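Local structure of SGNH-hydrolase family esterase (Altererythrobacter indicus, 7C2A) at residues Ile76-Leu84 / Ile111-Pro119; Arg94-Gln105 / Ile133-Asp142. The protein is an esterase of the SGNH-hydrolase family, possibly with lysophospholipase activity. All coordinates share one frame; numbering follows the deposited sequence.

Interaction 1: residues Ile76-Leu84 / Ile111-Pro119; sequences IVELGGNDL and ILLMGMRAP
Val77 is bonded through both its backbone N and O to strand 111-114. Val77 N donates to Leu112 O at 2.9 Å, and Val77 O accepts from Met114 N, also at 2.9 Å and nearly straight (175° at the hydrogen). Val77 thus bonds to the residues on both sides of Leu113, the pattern of a parallel ladder; the strand directions differ by 23°. Side chains then close each face. On one, Ile76 CG2 lies 3.7 Å from Met114 CG, and the bend in the methionine (chi2 -51°) brings its CE against the same methyl. On the other, Leu113 CD1 comes to 4.1 Å from Val77 CB.

As the strands part, a water replaces direct pairing: it accepts from Leu79 N at 3.0 Å and is also bonded to Met114 O, 2.8 Å away, and to Val77 O. Farther along, Met116 turns its CG to Leu79 O, while Leu84 lays CD2 3.7 Å from Ala118 CB and CD1 3.8 Å from Arg117 O. With an alanine at Leu84 both branches would be gone, and Ala118, Tyr126 and Phe130 would probably face a gap between helix 81-85 and helix 124-131.

The second shell fixes these parts: Asp13 N binds Glu78 OE2, and Asp131 OD1 receives Ala118 N. Gly80, at the N-cap of helix 81-85, has backbone angles at which a CB would jam against the preceding carbonyl. The sequence Gly80-Gly81-Asn82-Asp83 matches the GxND block of SGNH hydrolases, whose asparagine contributes to the oxyanion hole in relatives. The chemistry therefore passes from backbone bonds, through a shared water, to apolar contact, consistent with two inner strands of the sheet carrying, at their C-terminal ends, a loop of the probable active site.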
ATOM      1  N   ILE A  76      -1.212   2.842 -11.520  1.00  8.56           N
ATOM      2  CA  ILE A  76      -1.710   3.174 -10.193  1.00  8.92           C
ATOM      3  C   ILE A  76      -0.624   2.792  -9.203  1.00  9.53           C
ATOM      4  O   ILE A  76      -0.228   1.626  -9.136  1.00  9.89           O
ATOM      5  CB  ILE A  76      -3.015   2.426  -9.876  1.00  9.41           C
ATOM      6  CG1 ILE A  76      -4.061   2.622 -10.983  1.00 10.65           C
ATOM      7  CG2 ILE A  76      -3.530   2.863  -8.513  1.00  9.66           C
ATOM      8  CD1 ILE A  76      -5.329   1.778 -10.810  1.00 10.37           C
ATOM      9  N   VAL A  77      -0.132   3.759  -8.432  1.00  8.65           N
ATOM     10  CA  VAL A  77       1.008   3.538  -7.542  1.00  9.16           C
ATOM     11  C   VAL A  77       0.517   3.629  -6.106  1.00  8.25           C
ATOM     12  O   VAL A  77      -0.026   4.662  -5.689  1.00  8.91           O
ATOM     13  CB  VAL A  77       2.140   4.538  -7.807  1.00  9.66           C
ATOM     14  CG1 VAL A  77       3.265   4.354  -6.798  1.00 10.87           C
ATOM     15  CG2 VAL A  77       2.658   4.400  -9.225  1.00 11.30           C
ATOM     16  N   GLU A  78       0.731   2.555  -5.345  1.00  8.61           N
ATOM     17  CA  GLU A  78       0.195   2.402  -3.993  1.00  8.57           C
ATOM     18  C   GLU A  78       1.311   1.844  -3.112  1.00  8.17           C
ATOM     19  O   GLU A  78       1.432   0.636  -2.949  1.00  8.51           O
ATOM     20  CB  GLU A  78      -1.009   1.469  -4.043  1.00 10.09           C
ATOM     21  CG  GLU A  78      -1.643   1.149  -2.715  1.00  9.65           C
ATOM     22  CD  GLU A  78      -1.106  -0.125  -2.077  1.00  9.44           C
ATOM     23  OE1 GLU A  78      -0.833  -0.071  -0.855  1.00  9.72           O
ATOM     24  OE2 GLU A  78      -0.970  -1.164  -2.757  1.00 10.03           O
ATOM     25  N   LEU A  79       2.137   2.728  -2.554  1.00  8.71           N
ATOM     26  CA  LEU A  79       3.277   2.293  -1.762  1.00  8.82           C
ATOM     27  C   LEU A  79       3.528   3.303  -0.655  1.00  9.32           C
ATOM     28  O   LEU A  79       3.206   4.489  -0.780  1.00  9.63           O
ATOM     29  CB  LEU A  79       4.552   2.158  -2.598  1.00  9.36           C
ATOM     30  CG  LEU A  79       4.575   0.991  -3.577  1.00  8.40           C
ATOM     31  CD1 LEU A  79       5.804   1.109  -4.463  1.00 11.76           C
ATOM     32  CD2 LEU A  79       4.590  -0.321  -2.836  1.00 10.32           C
ATOM     33  N   GLY A  80       4.159   2.820   0.413  1.00  9.69           N
ATOM     34  CA  GLY A  80       4.536   3.651   1.544  1.00 10.85           C
ATOM     35  C   GLY A  80       4.029   3.112   2.860  1.00 10.49           C
ATOM     36  O   GLY A  80       4.593   3.400   3.921  1.00 10.97           O
ATOM     37  N   GLY A  81       2.960   2.320   2.810  1.00 10.20           N
ATOM     38  CA  GLY A  81       2.445   1.729   4.032  1.00 12.07           C
ATOM     39  C   GLY A  81       3.477   0.891   4.763  1.00 12.78           C
ATOM     40  O   GLY A  81       3.546   0.912   5.993  1.00 13.68           O
ATOM     41  N   ASN A  82       4.309   0.162   4.018  1.00 10.57           N
ATOM     42  CA  ASN A  82       5.334  -0.693   4.677  1.00 11.82           C
ATOM     43  C   ASN A  82       6.438   0.184   5.277  1.00 12.80           C
ATOM     44  O   ASN A  82       6.993  -0.209   6.305  1.00 16.03           O
ATOM     45  CB  ASN A  82       5.823  -1.823   3.774  1.00 12.29           C
ATOM     46  CG  ASN A  82       4.772  -2.904   3.663  1.00 14.94           C
ATOM     47  OD1 ASN A  82       4.353  -3.480   4.660  1.00 22.54           O
ATOM     48  ND2 ASN A  82       4.312  -3.153   2.457  1.00 15.52           N
ATOM     49  N   ASP A  83       6.737   1.324   4.653  1.00  9.76           N
ATOM     50  CA  ASP A  83       7.723   2.271   5.243  1.00 10.16           C
ATOM     51  C   ASP A  83       7.182   2.705   6.610  1.00 13.33           C
ATOM     52  O   ASP A  83       7.955   2.728   7.566  1.00 13.43           O
ATOM     53  CB  ASP A  83       7.993   3.472   4.332  1.00  9.99           C
ATOM     54  CG  ASP A  83       8.550   3.105   2.967  1.00  9.95           C
ATOM     55  OD1 ASP A  83       7.943   2.245   2.304  1.00 11.01           O
ATOM     56  OD2 ASP A  83       9.574   3.691   2.583  1.00 10.40           O
ATOM     57  N   LEU A  84       5.894   3.056   6.679  1.00 13.41           N
ATOM     58  CA  LEU A  84       5.246   3.428   7.968  1.00 17.32           C
ATOM     59  C   LEU A  84       5.413   2.280   8.970  1.00 22.70           C
ATOM     60  O   LEU A  84       5.821   2.538  10.113  1.00 21.65           O
ATOM     61  CB  LEU A  84       3.746   3.610   7.732  1.00 20.21           C
ATOM     62  CG  LEU A  84       3.331   4.819   6.909  1.00 22.57           C
ATOM     63  CD1 LEU A  84       1.873   4.711   6.480  1.00 26.33           C
ATOM     64  CD2 LEU A  84       3.562   6.089   7.704  1.00 24.61           C
ATOM     65  N   ILE A 111      -0.258   8.627 -14.352  1.00 10.36           N
ATOM     66  CA  ILE A 111      -0.111   8.160 -12.977  1.00 11.27           C
ATOM     67  C   ILE A 111      -1.352   8.509 -12.168  1.00  9.61           C
ATOM     68  O   ILE A 111      -1.811   9.660 -12.181  1.00 10.93           O
ATOM     69  CB  ILE A 111       1.108   8.810 -12.303  1.00  9.80           C
ATOM     70  CG1 ILE A 111       2.395   8.498 -13.065  1.00 12.76           C
ATOM     71  CG2 ILE A 111       1.216   8.374 -10.842  1.00 12.16           C
ATOM     72  CD1 ILE A 111       3.515   9.452 -12.732  1.00 12.16           C
ATOM     73  N   LEU A 112      -1.849   7.534 -11.415  1.00  9.52           N
ATOM     74  CA  LEU A 112      -2.769   7.765 -10.308  1.00  9.79           C
ATOM     75  C   LEU A 112      -2.071   7.314  -9.030  1.00  8.55           C
ATOM     76  O   LEU A 112      -1.671   6.150  -8.910  1.00  9.70           O
ATOM     77  CB  LEU A 112      -4.070   6.990 -10.509  1.00 10.09           C
ATOM     78  CG  LEU A 112      -5.081   7.067  -9.366  1.00 10.38           C
ATOM     79  CD1 LEU A 112      -5.541   8.496  -9.148  1.00 13.82           C
ATOM     80  CD2 LEU A 112      -6.263   6.155  -9.653  1.00 12.18           C
ATOM     81  N   LEU A 113      -1.922   8.224  -8.079  1.00  8.96           N
ATOM     82  CA  LEU A 113      -1.259   7.948  -6.814  1.00  8.54           C
ATOM     83  C   LEU A 113      -2.296   7.670  -5.733  1.00  9.26           C
ATOM     84  O   LEU A 113      -3.214   8.466  -5.537  1.00 10.76           O
ATOM     85  CB  LEU A 113      -0.420   9.161  -6.423  1.00 11.30           C
ATOM     86  CG  LEU A 113       0.605   9.014  -5.302  1.00 11.46           C
ATOM     87  CD1 LEU A 113       1.667   7.973  -5.631  1.00 11.97           C
ATOM     88  CD2 LEU A 113       1.260  10.354  -5.009  1.00 11.68           C
ATOM     89  N   MET A 114      -2.129   6.552  -5.031  1.00  9.32           N
ATOM     90  CA  MET A 114      -3.041   6.188  -3.914  1.00  9.40           C
ATOM     91  C   MET A 114      -2.431   6.732  -2.618  1.00  9.30           C
ATOM     92  O   MET A 114      -1.379   6.229  -2.191  1.00 10.27           O
ATOM     93  CB  MET A 114      -3.206   4.669  -3.826  1.00 10.14           C
ATOM     94  CG  MET A 114      -3.940   4.080  -5.024  1.00  9.99           C
ATOM     95  SD  MET A 114      -5.505   4.939  -5.346  1.00 12.80           S
ATOM     96  CE  MET A 114      -6.425   3.660  -6.199  1.00 12.64           C
ATOM     97  N   GLY A 115      -3.064   7.751  -2.034  1.00  9.20           N
ATOM     98  CA  GLY A 115      -2.552   8.385  -0.805  1.00  9.21           C
ATOM     99  C   GLY A 115      -2.614   7.460   0.397  1.00  8.51           C
ATOM    100  O   GLY A 115      -3.656   6.835   0.618  1.00 10.55           O
ATOM    101  N   MET A 116      -1.516   7.385   1.145  1.00  9.62           N
ATOM    102  CA  MET A 116      -1.467   6.562   2.380  1.00  9.97           C
ATOM    103  C   MET A 116      -1.485   7.517   3.577  1.00 10.46           C
ATOM    104  O   MET A 116      -1.017   8.652   3.436  1.00 10.42           O
ATOM    105  CB  MET A 116      -0.210   5.687   2.428  1.00 10.28           C
ATOM    106  CG  MET A 116      -0.059   4.770   1.216  1.00 10.69           C
ATOM    107  SD  MET A 116      -1.498   3.712   0.874  1.00 13.78           S
ATOM    108  CE  MET A 116      -1.547   2.715   2.361  1.00 16.99           C
ATOM    109  N   ARG A 117      -2.016   7.061   4.709  1.00 10.53           N
ATOM    110  CA  ARG A 117      -2.110   7.919   5.918  1.00 11.15           C
ATOM    111  C   ARG A 117      -1.472   7.191   7.100  1.00 12.65           C
ATOM    112  O   ARG A 117      -1.661   5.976   7.236  1.00 14.72           O
ATOM    113  CB  ARG A 117      -3.571   8.270   6.210  1.00 12.39           C
ATOM    114  CG  ARG A 117      -4.197   9.179   5.163  1.00 12.65           C
ATOM    115  CD  ARG A 117      -3.647  10.588   5.262  1.00 12.88           C
ATOM    116  NE  ARG A 117      -4.192  11.460   4.235  1.00 12.35           N
ATOM    117  CZ  ARG A 117      -5.428  11.943   4.226  1.00 12.67           C
ATOM    118  NH1 ARG A 117      -6.269  11.647   5.205  1.00 15.29           N
ATOM    119  NH2 ARG A 117      -5.814  12.725   3.237  1.00 13.88           N
ATOM    120  N   ALA A 118      -0.761   7.942   7.928  1.00 12.27           N
ATOM    121  CA  ALA A 118      -0.086   7.323   9.084  1.00 12.97           C
ATOM    122  C   ALA A 118      -1.069   7.218  10.249  1.00 16.39           C
ATOM    123  O   ALA A 118      -1.858   8.147  10.465  1.00 14.13           O
ATOM    124  CB  ALA A 118       1.115   8.154   9.467  1.00 14.57           C
ATOM    125  N   PRO A 119      -1.021   6.127  11.043  1.00 17.96           N
ATOM    126  CA  PRO A 119      -1.851   6.020  12.231  1.00 17.65           C
ATOM    127  C   PRO A 119      -1.167   6.847  13.332  1.00 18.64           C
ATOM    128  O   PRO A 119       0.007   7.148  13.254  1.00 17.95           O
ATOM    129  CB  PRO A 119      -1.826   4.515  12.526  1.00 21.57           C
ATOM    130  CG  PRO A 119      -0.465   4.090  12.054  1.00 24.64           C
ATOM    131  CD  PRO A 119      -0.204   4.934  10.822  1.00 20.65           C
TER
HETATM  132  O   HOH W   1       1.183   5.501  -3.183  1.00  9.30           O

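Interaction 2: residues Arg94-Gln105 / Ile133-Asp142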
ATOM      1  N   ARG A  94       9.464   9.555   0.354  1.00  8.82           N
ATOM      2  CA  ARG A  94       9.167  10.521  -0.698  1.00 10.29           C
ATOM      3  C   ARG A  94      10.185  10.448  -1.827  1.00  9.63           C
ATOM      4  O   ARG A  94       9.819  10.505  -3.006  1.00  9.58           O
ATOM      5  CB  ARG A  94       9.141  11.927  -0.103  1.00  9.18           C
ATOM      6  CG  ARG A  94       8.724  13.011  -1.083  1.00 11.72           C
ATOM      7  CD  ARG A  94       8.749  14.393  -0.427  1.00 12.52           C
ATOM      8  NE  ARG A  94      10.071  14.673   0.116  1.00 13.89           N
ATOM      9  CZ  ARG A  94      10.320  15.060   1.365  1.00 14.08           C
ATOM     10  NH1 ARG A  94      11.574  15.249   1.755  1.00 15.89           N
ATOM     11  NH2 ARG A  94       9.328  15.269   2.217  1.00 14.39           N
ATOM     12  N   GLN A  95      11.472  10.344  -1.479  1.00  9.09           N
ATOM     13  CA  GLN A  95      12.518  10.244  -2.492  1.00  9.93           C
ATOM     14  C   GLN A  95      12.369   8.974  -3.316  1.00  8.80           C
ATOM     15  O   GLN A  95      12.515   8.999  -4.541  1.00  9.52           O
ATOM     16  CB  GLN A  95      13.879  10.250  -1.808  1.00 11.68           C
ATOM     17  CG  GLN A  95      14.219  11.527  -1.064  1.00 19.48           C
ATOM     18  CD  GLN A  95      15.223  11.299   0.062  1.00 30.03           C
ATOM     19  OE1 GLN A  95      15.975  10.319   0.058  1.00 29.59           O
ATOM     20  NE2 GLN A  95      15.233  12.205   1.036  1.00 28.03           N
ATOM     21  N   ASN A  96      12.083   7.851  -2.656  1.00  9.15           N
ATOM     22  CA  ASN A  96      11.924   6.598  -3.384  1.00  8.90           C
ATOM     23  C   ASN A  96      10.714   6.650  -4.305  1.00  8.97           C
ATOM     24  O   ASN A  96      10.792   6.244  -5.475  1.00  9.59           O
ATOM     25  CB  ASN A  96      11.794   5.438  -2.397  1.00  9.67           C
ATOM     26  CG  ASN A  96      13.053   5.187  -1.604  1.00  9.31           C
ATOM     27  OD1 ASN A  96      14.154   5.569  -2.020  1.00 11.82           O
ATOM     28  ND2 ASN A  96      12.908   4.526  -0.469  1.00 10.83           N
ATOM     29  N   LEU A  97       9.591   7.165  -3.800  1.00  8.85           N
ATOM     30  CA  LEU A  97       8.413   7.317  -4.645  1.00  9.16           C
ATOM     31  C   LEU A  97       8.687   8.260  -5.805  1.00  8.49           C
ATOM     32  O   LEU A  97       8.198   8.037  -6.919  1.00  9.64           O
ATOM     33  CB  LEU A  97       7.232   7.819  -3.816  1.00  9.81           C
ATOM     34  CG  LEU A  97       6.497   6.741  -3.025  1.00 10.81           C
ATOM     35  CD1 LEU A  97       5.698   7.334  -1.879  1.00 11.49           C
ATOM     36  CD2 LEU A  97       5.593   5.920  -3.930  1.00 12.40           C
ATOM     37  N   SER A  98       9.485   9.312  -5.570  1.00  9.77           N
ATOM     38  CA  SER A  98       9.847  10.218  -6.657  1.00 10.33           C
ATOM     39  C   SER A  98      10.549   9.468  -7.782  1.00  9.65           C
ATOM     40  O   SER A  98      10.293   9.724  -8.960  1.00 10.56           O
ATOM     41  CB  SER A  98      10.751  11.336  -6.132  1.00 11.12           C
ATOM     42  OG  SER A  98      10.071  12.206  -5.258  1.00 12.92           O
ATOM     43  N   GLY A  99      11.445   8.544  -7.433  1.00  9.54           N
ATOM     44  CA  GLY A  99      12.126   7.768  -8.457  1.00 10.03           C
ATOM     45  C   GLY A  99      11.179   6.883  -9.246  1.00  9.73           C
ATOM     46  O   GLY A  99      11.344   6.715 -10.454  1.00  9.93           O
ATOM     47  N   ILE A 100      10.173   6.308  -8.578  1.00  9.09           N
ATOM     48  CA  ILE A 100       9.163   5.514  -9.279  1.00  9.94           C
ATOM     49  C   ILE A 100       8.380   6.384 -10.255  1.00  8.91           C
ATOM     50  O   ILE A 100       8.185   6.026 -11.426  1.00 10.13           O
ATOM     51  CB  ILE A 100       8.221   4.823  -8.277  1.00  8.91           C
ATOM     52  CG1 ILE A 100       9.001   3.834  -7.412  1.00 10.10           C
ATOM     53  CG2 ILE A 100       7.078   4.125  -9.012  1.00  9.74           C
ATOM     54  CD1 ILE A 100       8.248   3.382  -6.185  1.00 10.02           C
ATOM     55  N   LEU A 101       7.912   7.540  -9.784  1.00  8.99           N
ATOM     56  CA  LEU A 101       7.095   8.393 -10.636  1.00 10.22           C
ATOM     57  C   LEU A 101       7.914   8.973 -11.774  1.00 10.22           C
ATOM     58  O   LEU A 101       7.394   9.156 -12.878  1.00 11.34           O
ATOM     59  CB  LEU A 101       6.438   9.500  -9.818  1.00 10.75           C
ATOM     60  CG  LEU A 101       5.575   9.036  -8.639  1.00 11.38           C
ATOM     61  CD1 LEU A 101       4.740  10.197  -8.136  1.00 14.44           C
ATOM     62  CD2 LEU A 101       4.693   7.853  -9.007  1.00 13.56           C
ATOM     63  N   GLU A 102       9.200   9.236 -11.537  1.00 11.57           N
ATOM     64  CA  GLU A 102      10.058   9.749 -12.594  1.00 12.21           C
ATOM     65  C   GLU A 102      10.221   8.734 -13.713  1.00 11.87           C
ATOM     66  O   GLU A 102      10.253   9.101 -14.892  1.00 13.82           O
ATOM     67  CB  GLU A 102      11.413  10.146 -12.015  1.00 12.87           C
ATOM     68  CG  GLU A 102      11.401  11.550 -11.462  1.00 19.02           C
ATOM     69  CD  GLU A 102      12.645  11.928 -10.686  1.00 30.39           C
ATOM     70  OE1 GLU A 102      13.619  11.142 -10.674  1.00 34.33           O
ATOM     71  OE2 GLU A 102      12.637  13.025 -10.084  1.00 25.27           O
ATOM     72  N   GLU A 103      10.353   7.455 -13.369  1.00 11.25           N
ATOM     73  CA  GLU A 103      10.436   6.423 -14.395  1.00 11.11           C
ATOM     74  C   GLU A 103       9.142   6.338 -15.203  1.00 10.60           C
ATOM     75  O   GLU A 103       9.174   6.244 -16.436  1.00 12.22           O
ATOM     76  CB  GLU A 103      10.784   5.087 -13.746  1.00 12.17           C
ATOM     77  CG  GLU A 103      10.866   3.927 -14.722  1.00 13.74           C
ATOM     78  CD  GLU A 103      11.972   4.072 -15.759  1.00 16.26           C
ATOM     79  OE1 GLU A 103      12.892   4.893 -15.562  1.00 20.70           O
ATOM     80  OE2 GLU A 103      11.920   3.363 -16.784  1.00 15.61           O
ATOM     81  N   LEU A 104       7.989   6.365 -14.528  1.00 10.63           N
ATOM     82  CA  LEU A 104       6.716   6.349 -15.246  1.00 10.07           C
ATOM     83  C   LEU A 104       6.582   7.570 -16.146  1.00 11.37           C
ATOM     84  O   LEU A 104       6.143   7.461 -17.298  1.00 12.23           O
ATOM     85  CB  LEU A 104       5.559   6.282 -14.247  1.00 10.70           C
ATOM     86  CG  LEU A 104       5.473   4.948 -13.503  1.00  9.76           C
ATOM     87  CD1 LEU A 104       4.606   5.070 -12.251  1.00 10.99           C
ATOM     88  CD2 LEU A 104       4.954   3.846 -14.403  1.00 10.48           C
ATOM     89  N   GLN A 105       6.969   8.743 -15.639  1.00 12.04           N
ATOM     90  CA  GLN A 105       6.883   9.969 -16.427  1.00 14.34           C
ATOM     91  C   GLN A 105       7.812   9.919 -17.632  1.00 15.74           C
ATOM     92  O   GLN A 105       7.454  10.387 -18.722  1.00 16.24           O
ATOM     93  CB  GLN A 105       7.234  11.157 -15.537  1.00 18.24           C
ATOM     94  CG  GLN A 105       6.740  12.498 -16.037  1.00 22.69           C
ATOM     95  CD  GLN A 105       6.933  13.582 -15.001  1.00 25.65           C
ATOM     96  OE1 GLN A 105       8.031  13.759 -14.477  1.00 29.36           O
ATOM     97  NE2 GLN A 105       5.864  14.303 -14.688  1.00 28.84           N
ATOM     98  N   ILE A 133       3.590  13.676   2.082  1.00  9.24           N
ATOM     99  CA  ILE A 133       4.404  13.339   0.912  1.00  9.08           C
ATOM    100  C   ILE A 133       3.536  13.099  -0.314  1.00  9.38           C
ATOM    101  O   ILE A 133       3.962  13.376  -1.437  1.00  9.98           O
ATOM    102  CB  ILE A 133       5.398  12.185   1.163  1.00 10.41           C
ATOM    103  CG1 ILE A 133       4.704  10.821   1.209  1.00 10.17           C
ATOM    104  CG2 ILE A 133       6.230  12.447   2.407  1.00 11.10           C
ATOM    105  CD1 ILE A 133       5.657   9.644   1.388  1.00 12.22           C
ATOM    106  N   TYR A 134       2.302  12.610  -0.125  1.00  8.86           N
ATOM    107  CA  TYR A 134       1.481  12.242  -1.276  1.00  9.21           C
ATOM    108  C   TYR A 134       0.970  13.454  -2.047  1.00  9.52           C
ATOM    109  O   TYR A 134       1.120  13.486  -3.283  1.00 10.13           O
ATOM    110  CB  TYR A 134       0.384  11.251  -0.857  1.00 10.76           C
ATOM    111  CG  TYR A 134       0.995   9.953  -0.370  1.00  8.91           C
ATOM    112  CD1 TYR A 134       1.350   8.950  -1.265  1.00  9.10           C
ATOM    113  CD2 TYR A 134       1.273   9.751   0.977  1.00  9.65           C
ATOM    114  CE1 TYR A 134       1.965   7.786  -0.838  1.00  9.27           C
ATOM    115  CE2 TYR A 134       1.879   8.588   1.415  1.00  9.54           C
ATOM    116  CZ  TYR A 134       2.224   7.612   0.502  1.00  7.65           C
ATOM    117  OH  TYR A 134       2.829   6.476   0.977  1.00  9.47           O
ATOM    118  N   PRO A 135       0.377  14.473  -1.414  1.00 10.39           N
ATOM    119  CA  PRO A 135       0.022  15.674  -2.187  1.00 11.66           C
ATOM    120  C   PRO A 135       1.227  16.341  -2.814  1.00 12.07           C
ATOM    121  O   PRO A 135       1.125  16.879  -3.926  1.00 12.96           O
ATOM    122  CB  PRO A 135      -0.673  16.581  -1.161  1.00 12.63           C
ATOM    123  CG  PRO A 135      -1.084  15.693  -0.060  1.00 16.73           C
ATOM    124  CD  PRO A 135      -0.117  14.556  -0.025  1.00 10.45           C
ATOM    125  N   TYR A 136       2.378  16.302  -2.147  1.00 11.18           N
ATOM    126  CA  TYR A 136       3.583  16.870  -2.730  1.00 11.23           C
ATOM    127  C   TYR A 136       3.950  16.144  -4.019  1.00 12.00           C
ATOM    128  O   TYR A 136       4.242  16.774  -5.046  1.00 12.80           O
ATOM    129  CB  TYR A 136       4.731  16.791  -1.725  1.00 13.72           C
ATOM    130  CG  TYR A 136       6.056  17.178  -2.322  1.00 16.68           C
ATOM    131  CD1 TYR A 136       6.454  18.509  -2.366  1.00 19.29           C
ATOM    132  CD2 TYR A 136       6.909  16.219  -2.841  1.00 16.39           C
ATOM    133  CE1 TYR A 136       7.663  18.872  -2.917  1.00 23.36           C
ATOM    134  CE2 TYR A 136       8.127  16.576  -3.397  1.00 20.41           C
ATOM    135  CZ  TYR A 136       8.489  17.903  -3.427  1.00 19.31           C
ATOM    136  OH  TYR A 136       9.698  18.261  -3.977  1.00 27.07           O
ATOM    137  N   LEU A 137       3.959  14.811  -3.980  1.00 10.40           N
ATOM    138  CA  LEU A 137       4.340  14.028  -5.152  1.00 11.09           C
ATOM    139  C   LEU A 137       3.347  14.205  -6.290  1.00 10.41           C
ATOM    140  O   LEU A 137       3.745  14.283  -7.459  1.00 11.93           O
ATOM    141  CB  LEU A 137       4.426  12.553  -4.779  1.00 12.04           C
ATOM    142  CG  LEU A 137       5.591  12.160  -3.875  1.00 12.29           C
ATOM    143  CD1 LEU A 137       5.303  10.819  -3.197  1.00 13.27           C
ATOM    144  CD2 LEU A 137       6.894  12.105  -4.665  1.00 16.51           C
ATOM    145  N   ALA A 138       2.049  14.233  -5.973  1.00 11.36           N
ATOM    146  CA  ALA A 138       1.045  14.372  -7.021  1.00 13.14           C
ATOM    147  C   ALA A 138       1.211  15.691  -7.759  1.00 13.26           C
ATOM    148  O   ALA A 138       1.108  15.739  -8.990  1.00 14.18           O
ATOM    149  CB  ALA A 138      -0.357  14.249  -6.423  1.00 14.32           C
ATOM    150  N   GLU A 139       1.462  16.774  -7.026  0.59 13.61           N
ATOM    151  CA  GLU A 139       1.686  18.061  -7.676  0.59 15.57           C
ATOM    152  C   GLU A 139       2.958  18.029  -8.506  0.59 16.00           C
ATOM    153  O   GLU A 139       2.968  18.444  -9.671  0.59 17.27           O
ATOM    154  CB  GLU A 139       1.772  19.164  -6.622  0.59 16.31           C
ATOM    155  CG  GLU A 139       1.541  20.570  -7.167  0.59 21.65           C
ATOM    156  CD  GLU A 139       2.782  21.181  -7.797  0.59 24.93           C
ATOM    157  OE1 GLU A 139       3.901  20.714  -7.492  0.59 26.65           O
ATOM    158  OE2 GLU A 139       2.638  22.136  -8.591  0.59 28.89           O
ATOM    159  N   LYS A 140       4.044  17.524  -7.923  1.00 15.25           N
ATOM    160  CA  LYS A 140       5.332  17.604  -8.596  1.00 15.44           C
ATOM    161  C   LYS A 140       5.332  16.814  -9.893  1.00 15.95           C
ATOM    162  O   LYS A 140       5.906  17.254 -10.897  1.00 16.33           O
ATOM    163  CB  LYS A 140       6.426  17.104  -7.661  1.00 16.52           C
ATOM    164  CG  LYS A 140       7.810  17.174  -8.273  1.00 15.78           C
ATOM    165  CD  LYS A 140       8.887  16.845  -7.259  1.00 17.99           C
ATOM    166  CE  LYS A 140      10.258  16.783  -7.917  1.00 21.36           C
ATOM    167  NZ  LYS A 140      11.335  16.594  -6.911  1.00 27.81           N
ATOM    168  N   TYR A 141       4.688  15.650  -9.903  1.00 13.66           N
ATOM    169  CA  TYR A 141       4.746  14.749 -11.042  1.00 15.27           C
ATOM    170  C   TYR A 141       3.474  14.757 -11.876  1.00 15.50           C
ATOM    171  O   TYR A 141       3.292  13.868 -12.713  1.00 17.50           O
ATOM    172  CB  TYR A 141       5.143  13.341 -10.588  1.00 16.22           C
ATOM    173  CG  TYR A 141       6.552  13.346 -10.058  1.00 14.98           C
ATOM    174  CD1 TYR A 141       7.628  13.413 -10.927  1.00 17.77           C
ATOM    175  CD2 TYR A 141       6.809  13.359  -8.698  1.00 14.32           C
ATOM    176  CE1 TYR A 141       8.919  13.459 -10.456  1.00 17.52           C
ATOM    177  CE2 TYR A 141       8.101  13.400  -8.215  1.00 15.00           C
ATOM    178  CZ  TYR A 141       9.160  13.448  -9.099  1.00 16.12           C
ATOM    179  OH  TYR A 141      10.450  13.494  -8.614  1.00 17.94           O
ATOM    180  N   ASP A 142       2.609  15.755 -11.682  1.00 16.90           N
ATOM    181  CA  ASP A 142       1.366  15.892 -12.443  1.00 18.88           C
ATOM    182  C   ASP A 142       0.570  14.591 -12.438  1.00 19.51           C
ATOM    183  O   ASP A 142       0.104  14.107 -13.472  1.00 21.65           O
ATOM    184  CB  ASP A 142       1.624  16.387 -13.867  1.00 26.33           C
ATOM    185  CG  ASP A 142       2.328  17.732 -13.900  1.00 38.05           C
ATOM    186  OD1 ASP A 142       1.874  18.656 -13.193  1.00 42.09           O
ATOM    187  OD2 ASP A 142       3.329  17.867 -14.636  1.00 47.95           O
TER
HETATM  188  O   HOH W   2      11.086  14.614  -5.065  1.00 27.76           O
HETATM  189  O   HOH W   3       6.063  16.943 -13.769  1.00 31.66           O
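Tyr141 reaches across to helix 94-105 and meets Leu101 near its root, Gln105 part way along and Glu102 at its tip. Its CB lies 4.0 Å from Leu101 CD1. The ring then slides beneath Leu101, whose CB makes a CH-pi contact 4.2 Å from the ring centroid, while Lys140 CG covers the opposite face. On the Leu101 side, Leu101 CD1 also lies 3.8 Å from Tyr141 CD2. Tyr141 CD1 has Gln105 OE1 beside it at the ring edge, in plane, and Tyr141 CE1 comes within 3.3 Å of Glu102 CG. At the tip, Tyr141 OH donates to Glu102 OE2 at 2.7 Å, arriving from above the carboxylate, whose plane is turned 65° from the ring.

The two helices run side by side, 28° apart, on one face of the parallel sheet of this α/β SGNH fold: Leu101 rests on Ile111 and Leu137 on Leu113. Leu137 is a knob in the hole formed by Arg94, Leu97, Ser98 and Leu101, with its CD1 3.6 Å from Leu97 CB. Ser98 OG, anti to its own carbonyl carbon (chi1 -68°), turns back to donate to Arg94 O at 2.8 Å and accepts from a water held by Lys140 NZ. Near the C-terminal end, where Asp142 is the C-prime residue of a Schellman motif, a second water joins Gln105 NE2 to Lys140 O and Asp142 OD2.

Overall arrangement
From the N terminus the four segments come in the order 76-84, 94-105, 111-119 and 133-142, so the contacts cross. Interaction 1 closes the β-α-β unit in which helix 90-106 connects two neighbouring parallel strands. Interaction 2 starts from that connecting helix and closes a path of nearly the same length over strand 111-114 and helix 124-131, bringing helix 133-140 alongside. The two contacts, with centres about 11 Å apart, meet at Tyr134, whose OH makes a probable hydrogen bond of 2.7 Å to Leu79 O and packs against Gly80 CA and Met116 CG. The central strands and their covering helices are thereby tied to the loop preceding helix 81-85.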